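Local coordinates for putative glyoxalase superfamily protein (Ralstonia eutropha, PDB 3IUZ) that probably acts as an iron(II)-dependent dioxygenase of the 2-oxoadipate dioxygenase/decarboxylase family, which would make 2-hydroxyglutarate, at residues Leu58-Thr63 with Pro299-Glu304; Thr281-Phe286 with Glu295-Gly300. All coordinates share one frame; numbering follows the deposited sequence.

Contact 1 (Leu58-Thr63 with Pro299-Glu304); sequences LDRVPT and PGSFYE
With chi1 at -177°, V61 sets CG1 anti to its backbone N and CG2 beside it, and the two methyls reach the later half of strand 293-306, at S301 to Y303. CG2 comes up against CB of S301 at 3.8 Å, while CG1 lies 3.9 Å from CA of F302 and within 4.3 Å of CB of Y303. Y303, its CG anti to the backbone N (chi1 -167°), carries its ring to L58, whose CD2 branch comes within 4.0 Å of ring atom CE2 at an oblique approach. F302 points its CB away from 58-63, and its ring stacks on H238.

No direct hydrogen bond joins 58-63 to 299-304; the polar links run through two waters. One accepts from NE of R60 in the guanidinium plane (3.1 Å) and donates to OG of S301 (2.7 Å). The other donates to the carbonyl O of R60 (2.7 Å) and accepts from the backbone N of S301 (2.8 Å). The guanidinium and the hydroxyl also share a partner, since R60 NH2 and S301 OG both bond to the carbonyl of F236, and the hydroxyl of Y303 reaches D241.

The turn between helices 42-60 and 62-73, where V61 is the N-cap residue, is thus fitted to the sheet by apolar branches on one part and by bridging water on another. Such mediation implies that these four R60 and S301 groups are paired through water rather than directly.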
loop_
_atom_site.group_PDB
_atom_site.type_symbol
_atom_site.label_atom_id
_atom_site.label_comp_id
_atom_site.label_asym_id
_atom_site.label_seq_id
_atom_site.Cartn_x
_atom_site.Cartn_y
_atom_site.Cartn_z
ATOM N N LEU A 58 4.335 -7.761 4.889
ATOM C CA LEU A 58 5.145 -8.925 5.190
ATOM C C LEU A 58 4.347 -10.004 5.946
ATOM O O LEU A 58 4.589 -11.206 5.731
ATOM C CB LEU A 58 6.392 -8.527 5.983
ATOM C CG LEU A 58 7.429 -7.656 5.245
ATOM C CD1 LEU A 58 8.646 -7.492 6.154
ATOM C CD2 LEU A 58 7.827 -8.248 3.844
ATOM N N ASP A 59 3.425 -9.587 6.821
ATOM C CA ASP A 59 2.619 -10.541 7.578
ATOM C C ASP A 59 1.723 -11.374 6.647
ATOM O O ASP A 59 1.271 -12.430 7.046
ATOM C CB ASP A 59 1.684 -9.831 8.559
ATOM C CG ASP A 59 2.418 -9.152 9.713
ATOM O OD1 ASP A 59 3.575 -9.495 9.989
ATOM O OD2 ASP A 59 1.802 -8.270 10.358
ATOM N N ARG A 60 1.382 -10.882 5.463
ATOM C CA ARG A 60 0.491 -11.655 4.595
ATOM C C ARG A 60 1.035 -11.950 3.192
ATOM O O ARG A 60 0.289 -12.421 2.300
ATOM C CB ARG A 60 -0.854 -10.977 4.487
ATOM C CG ARG A 60 -0.852 -9.712 3.705
ATOM C CD ARG A 60 -2.241 -9.113 3.747
ATOM N NE ARG A 60 -2.259 -7.955 2.872
ATOM C CZ ARG A 60 -1.754 -6.785 3.225
ATOM N NH1 ARG A 60 -1.241 -6.636 4.459
ATOM N NH2 ARG A 60 -1.757 -5.765 2.361
ATOM N N VAL A 61 2.327 -11.684 3.018
ATOM C CA VAL A 61 3.039 -11.967 1.772
ATOM C C VAL A 61 4.288 -12.796 2.142
ATOM O O VAL A 61 5.384 -12.285 2.267
ATOM C CB VAL A 61 3.375 -10.698 1.042
ATOM C CG1 VAL A 61 4.084 -11.033 -0.350
ATOM C CG2 VAL A 61 2.121 -9.860 0.821
ATOM N N PRO A 62 4.089 -14.119 2.384
ATOM C CA PRO A 62 5.138 -14.986 2.830
ATOM C C PRO A 62 6.377 -15.039 1.922
ATOM O O PRO A 62 7.457 -15.185 2.413
ATOM C CB PRO A 62 4.441 -16.346 2.971
ATOM C CG PRO A 62 3.155 -16.215 2.346
ATOM C CD PRO A 62 2.782 -14.794 2.393
ATOM N N THR A 63 6.238 -14.844 0.622
ATOM C CA THR A 63 7.410 -14.822 -0.250
ATOM C C THR A 63 8.257 -13.580 0.024
ATOM O O THR A 63 9.496 -13.632 -0.008
ATOM C CB THR A 63 6.979 -14.934 -1.757
ATOM O OG1 THR A 63 6.112 -16.090 -1.924
ATOM C CG2 THR A 63 8.153 -15.104 -2.619
ATOM N N PRO A 299 -5.959 -14.956 -5.118
ATOM C CA PRO A 299 -4.683 -14.243 -5.112
ATOM C C PRO A 299 -4.676 -13.135 -4.078
ATOM O O PRO A 299 -5.648 -12.392 -3.975
ATOM C CB PRO A 299 -4.613 -13.642 -6.510
ATOM C CG PRO A 299 -5.465 -14.466 -7.321
ATOM C CD PRO A 299 -6.602 -14.891 -6.433
ATOM N N GLY A 300 -3.569 -13.037 -3.339
ATOM C CA GLY A 300 -3.404 -12.032 -2.339
ATOM C C GLY A 300 -2.507 -10.950 -2.939
ATOM O O GLY A 300 -2.646 -10.541 -4.093
ATOM N N SER A 301 -1.564 -10.533 -2.153
ATOM C CA SER A 301 -0.660 -9.443 -2.524
ATOM C C SER A 301 0.730 -9.979 -2.844
ATOM O O SER A 301 0.999 -11.176 -2.664
ATOM C CB SER A 301 -0.630 -8.483 -1.349
ATOM O OG SER A 301 -1.925 -7.923 -1.175
ATOM N N PHE A 302 1.638 -9.110 -3.285
ATOM C CA PHE A 302 2.976 -9.520 -3.743
ATOM C C PHE A 302 4.065 -8.527 -3.333
ATOM O O PHE A 302 3.774 -7.403 -2.841
ATOM C CB PHE A 302 3.034 -9.835 -5.262
ATOM C CG PHE A 302 2.757 -8.670 -6.208
ATOM C CD1 PHE A 302 1.468 -8.381 -6.612
ATOM C CD2 PHE A 302 3.794 -7.894 -6.717
ATOM C CE1 PHE A 302 1.200 -7.379 -7.515
ATOM C CE2 PHE A 302 3.537 -6.850 -7.598
ATOM C CZ PHE A 302 2.227 -6.602 -8.017
ATOM N N TYR A 303 5.306 -8.985 -3.443
ATOM C CA TYR A 303 6.511 -8.204 -3.143
ATOM C C TYR A 303 7.233 -7.992 -4.447
ATOM O O TYR A 303 7.491 -8.940 -5.189
ATOM C CB TYR A 303 7.404 -8.969 -2.174
ATOM C CG TYR A 303 8.532 -8.180 -1.532
ATOM C CD1 TYR A 303 9.762 -8.039 -2.158
ATOM C CD2 TYR A 303 8.398 -7.664 -0.261
ATOM C CE1 TYR A 303 10.798 -7.347 -1.567
ATOM C CE2 TYR A 303 9.450 -7.004 0.359
ATOM C CZ TYR A 303 10.625 -6.834 -0.286
ATOM O OH TYR A 303 11.654 -6.134 0.324
ATOM N N GLU A 304 7.579 -6.738 -4.716
ATOM C CA GLU A 304 8.099 -6.316 -5.986
ATOM C C GLU A 304 9.433 -5.587 -5.813
ATOM O O GLU A 304 9.706 -4.997 -4.769
ATOM C CB GLU A 304 7.079 -5.373 -6.659
ATOM C CG GLU A 304 7.540 -4.705 -7.991
ATOM C CD GLU A 304 6.459 -3.802 -8.554
ATOM O OE1 GLU A 304 6.365 -2.625 -8.147
ATOM O OE2 GLU A 304 5.674 -4.310 -9.364
HETATM O O HOH W 1 -3.807 -9.019 0.455
HETATM O O HOH W 2 -1.359 -11.696 0.332
#

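Contact 2 (Thr281-Phe286 with Glu295-Gly300); sequences TVRRQF and ERDVPG
V282 and V298 form a hydrogen-bonded antiparallel pair, each giving its N to the other's O at 2.8 Å, with the V282 N-H nearly straight at 171°. R284 and R296 repeat the pattern, and between these rungs CA-H...O contacts fill in, such as D297 CA to V282 O.

The close-packed face carries V282, R284, R296 and V298. CG2 of V298 meets CG of R284 at 3.5 Å, the two side chains crossing at about a right angle, and CG2 of V282 lies 3.8 Å from CG2 of V298. F286 brings CE1 to 3.6 Å from CB of R296, and CG1 of V298 meets the edge of the F286 ring near CZ. G300 comes close as well, its CA 3.7 Å from CG2 of V282.

The other face, with R283, Q285, E295 and D297, is largely solvent-exposed and polar. R283 starts with CG anti to its backbone N and bends at chi2 (89°), which lays the guanidinium across the neighbouring strand over CB of E295. NE forms a salt bridge to OE1 of E295 at 2.9 Å, on the anti side and out of the carboxylate plane, while NH1 makes a second to OD2 of D297, its hydrogen bond weak and bent (123°). One cation thus links two carboxylates in a salt-bridge network.

Helices 213-222 and 224-232 cover the face of V282, R284, R296 and V298: Y216 meets F286 and V298, T231 touches both of these too, and E232 takes NE of R284 in a salt bridge. Strands 281-287 and 293-306 form a beta hairpin within the mixed sheet.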
loop_
_atom_site.group_PDB
_atom_site.type_symbol
_atom_site.label_atom_id
_atom_site.label_comp_id
_atom_site.label_asym_id
_atom_site.label_seq_id
_atom_site.Cartn_x
_atom_site.Cartn_y
_atom_site.Cartn_z
ATOM N N THR A 281 -1.147 -16.870 -2.467
ATOM C CA THR A 281 -2.541 -17.165 -2.374
ATOM C C THR A 281 -3.032 -16.989 -0.946
ATOM O O THR A 281 -2.311 -17.300 -0.032
ATOM C CB THR A 281 -2.745 -18.610 -2.846
ATOM O OG1 THR A 281 -2.271 -18.686 -4.199
ATOM C CG2 THR A 281 -4.170 -19.032 -2.802
ATOM N N VAL A 282 -4.258 -16.507 -0.763
ATOM C CA VAL A 282 -4.812 -16.278 0.577
ATOM C C VAL A 282 -6.174 -16.911 0.673
ATOM O O VAL A 282 -6.848 -17.081 -0.320
ATOM C CB VAL A 282 -4.909 -14.743 0.919
ATOM C CG1 VAL A 282 -3.543 -14.143 1.056
ATOM C CG2 VAL A 282 -5.695 -13.981 -0.162
ATOM N N ARG A 283 -6.581 -17.228 1.887
ATOM C CA ARG A 283 -7.859 -17.869 2.125
ATOM C C ARG A 283 -8.845 -16.761 2.535
ATOM O O ARG A 283 -8.555 -15.945 3.417
ATOM C CB ARG A 283 -7.667 -18.907 3.222
ATOM C CG ARG A 283 -8.786 -19.825 3.454
ATOM C CD ARG A 283 -8.713 -21.048 2.609
ATOM N NE ARG A 283 -9.795 -21.970 2.936
ATOM C CZ ARG A 283 -10.354 -22.830 2.083
ATOM N NH1 ARG A 283 -9.958 -22.909 0.807
ATOM N NH2 ARG A 283 -11.337 -23.614 2.511
ATOM N N ARG A 284 -9.989 -16.731 1.878
ATOM C CA ARG A 284 -10.980 -15.698 2.079
ATOM C C ARG A 284 -12.362 -16.291 2.185
ATOM O O ARG A 284 -12.664 -17.364 1.616
ATOM C CB ARG A 284 -10.954 -14.692 0.915
ATOM C CG ARG A 284 -9.668 -13.888 0.793
ATOM C CD ARG A 284 -9.486 -12.875 1.960
ATOM N NE ARG A 284 -8.225 -12.144 1.831
ATOM C CZ ARG A 284 -7.175 -12.280 2.623
ATOM N NH1 ARG A 284 -7.212 -13.116 3.637
ATOM N NH2 ARG A 284 -6.071 -11.585 2.414
ATOM N N GLN A 285 -13.218 -15.562 2.900
ATOM C CA GLN A 285 -14.596 -15.957 3.074
ATOM C C GLN A 285 -15.520 -15.295 2.062
ATOM O O GLN A 285 -15.311 -14.180 1.623
ATOM C CB GLN A 285 -15.061 -15.614 4.484
ATOM C CG GLN A 285 -14.340 -16.412 5.547
ATOM C CD GLN A 285 -14.706 -15.987 6.939
ATOM O OE1 GLN A 285 -14.840 -14.798 7.237
ATOM N NE2 GLN A 285 -14.854 -16.957 7.809
ATOM N N PHE A 286 -16.565 -16.008 1.717
ATOM C CA PHE A 286 -17.610 -15.560 0.840
ATOM C C PHE A 286 -18.978 -16.056 1.318
ATOM O O PHE A 286 -19.075 -17.029 2.045
ATOM C CB PHE A 286 -17.423 -16.111 -0.561
ATOM C CG PHE A 286 -16.151 -15.720 -1.195
ATOM C CD1 PHE A 286 -14.989 -16.430 -0.938
ATOM C CD2 PHE A 286 -16.096 -14.642 -2.085
ATOM C CE1 PHE A 286 -13.788 -16.079 -1.569
ATOM C CE2 PHE A 286 -14.918 -14.297 -2.695
ATOM C CZ PHE A 286 -13.748 -15.027 -2.437
ATOM N N GLU A 295 -15.393 -20.737 1.848
ATOM C CA GLU A 295 -14.053 -20.189 1.739
ATOM C C GLU A 295 -13.471 -20.552 0.406
ATOM O O GLU A 295 -13.768 -21.598 -0.125
ATOM C CB GLU A 295 -13.160 -20.738 2.854
ATOM C CG GLU A 295 -13.597 -20.297 4.255
ATOM C CD GLU A 295 -12.524 -20.509 5.296
ATOM O OE1 GLU A 295 -11.627 -21.359 5.082
ATOM O OE2 GLU A 295 -12.553 -19.800 6.321
ATOM N N ARG A 296 -12.613 -19.696 -0.115
ATOM C CA ARG A 296 -11.874 -20.002 -1.313
ATOM C C ARG A 296 -10.470 -19.430 -1.177
ATOM O O ARG A 296 -10.234 -18.483 -0.425
ATOM C CB ARG A 296 -12.543 -19.368 -2.529
ATOM C CG ARG A 296 -13.839 -19.987 -2.930
ATOM C CD ARG A 296 -13.588 -21.307 -3.647
ATOM N NE ARG A 296 -14.787 -21.767 -4.309
ATOM C CZ ARG A 296 -15.839 -22.288 -3.698
ATOM N NH1 ARG A 296 -15.883 -22.419 -2.370
ATOM N NH2 ARG A 296 -16.873 -22.685 -4.429
ATOM N N ASP A 297 -9.557 -20.011 -1.946
ATOM C CA ASP A 297 -8.176 -19.557 -2.027
ATOM C C ASP A 297 -8.072 -18.623 -3.224
ATOM O O ASP A 297 -8.432 -18.994 -4.345
ATOM C CB ASP A 297 -7.233 -20.742 -2.198
ATOM C CG ASP A 297 -7.385 -21.754 -1.064
ATOM O OD1 ASP A 297 -6.897 -21.479 0.051
ATOM O OD2 ASP A 297 -7.992 -22.804 -1.311
ATOM N N VAL A 298 -7.624 -17.388 -2.985
ATOM C CA VAL A 298 -7.663 -16.401 -4.066
ATOM C C VAL A 298 -6.308 -15.686 -4.047
ATOM O O VAL A 298 -5.593 -15.794 -3.070
ATOM C CB VAL A 298 -8.833 -15.391 -3.855
ATOM C CG1 VAL A 298 -10.176 -16.058 -3.950
ATOM C CG2 VAL A 298 -8.674 -14.596 -2.500
ATOM N N PRO A 299 -5.959 -14.956 -5.118
ATOM C CA PRO A 299 -4.683 -14.243 -5.112
ATOM C C PRO A 299 -4.676 -13.135 -4.078
ATOM O O PRO A 299 -5.648 -12.392 -3.975
ATOM C CB PRO A 299 -4.613 -13.642 -6.510
ATOM C CG PRO A 299 -5.465 -14.466 -7.321
ATOM C CD PRO A 299 -6.602 -14.891 -6.433
ATOM N N GLY A 300 -3.569 -13.037 -3.339
ATOM C CA GLY A 300 -3.404 -12.032 -2.339
ATOM C C GLY A 300 -2.507 -10.950 -2.939
ATOM O O GLY A 300 -2.646 -10.541 -4.093
#

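Overall arrangement
From the N terminus, the chain first passes 58-63, the turn between helices 42-60 and 62-73, and then runs through more than 200 residues before 299-304 closes the long loop of contact 1. Contact 2 closes a short one, the hairpin whose strands 281-286 and 295-300 pair, and it nests inside the first apart from the shared residues P299 and G300. Strand 293-306 serves both: its earlier part pairs with strand 281-287, and its later part faces the helical turn. With centres 13 Å apart on the same side of the chain's centre, contact 1 sets that turn against the mixed sheet, while contact 2 joins two neighbouring strands within it.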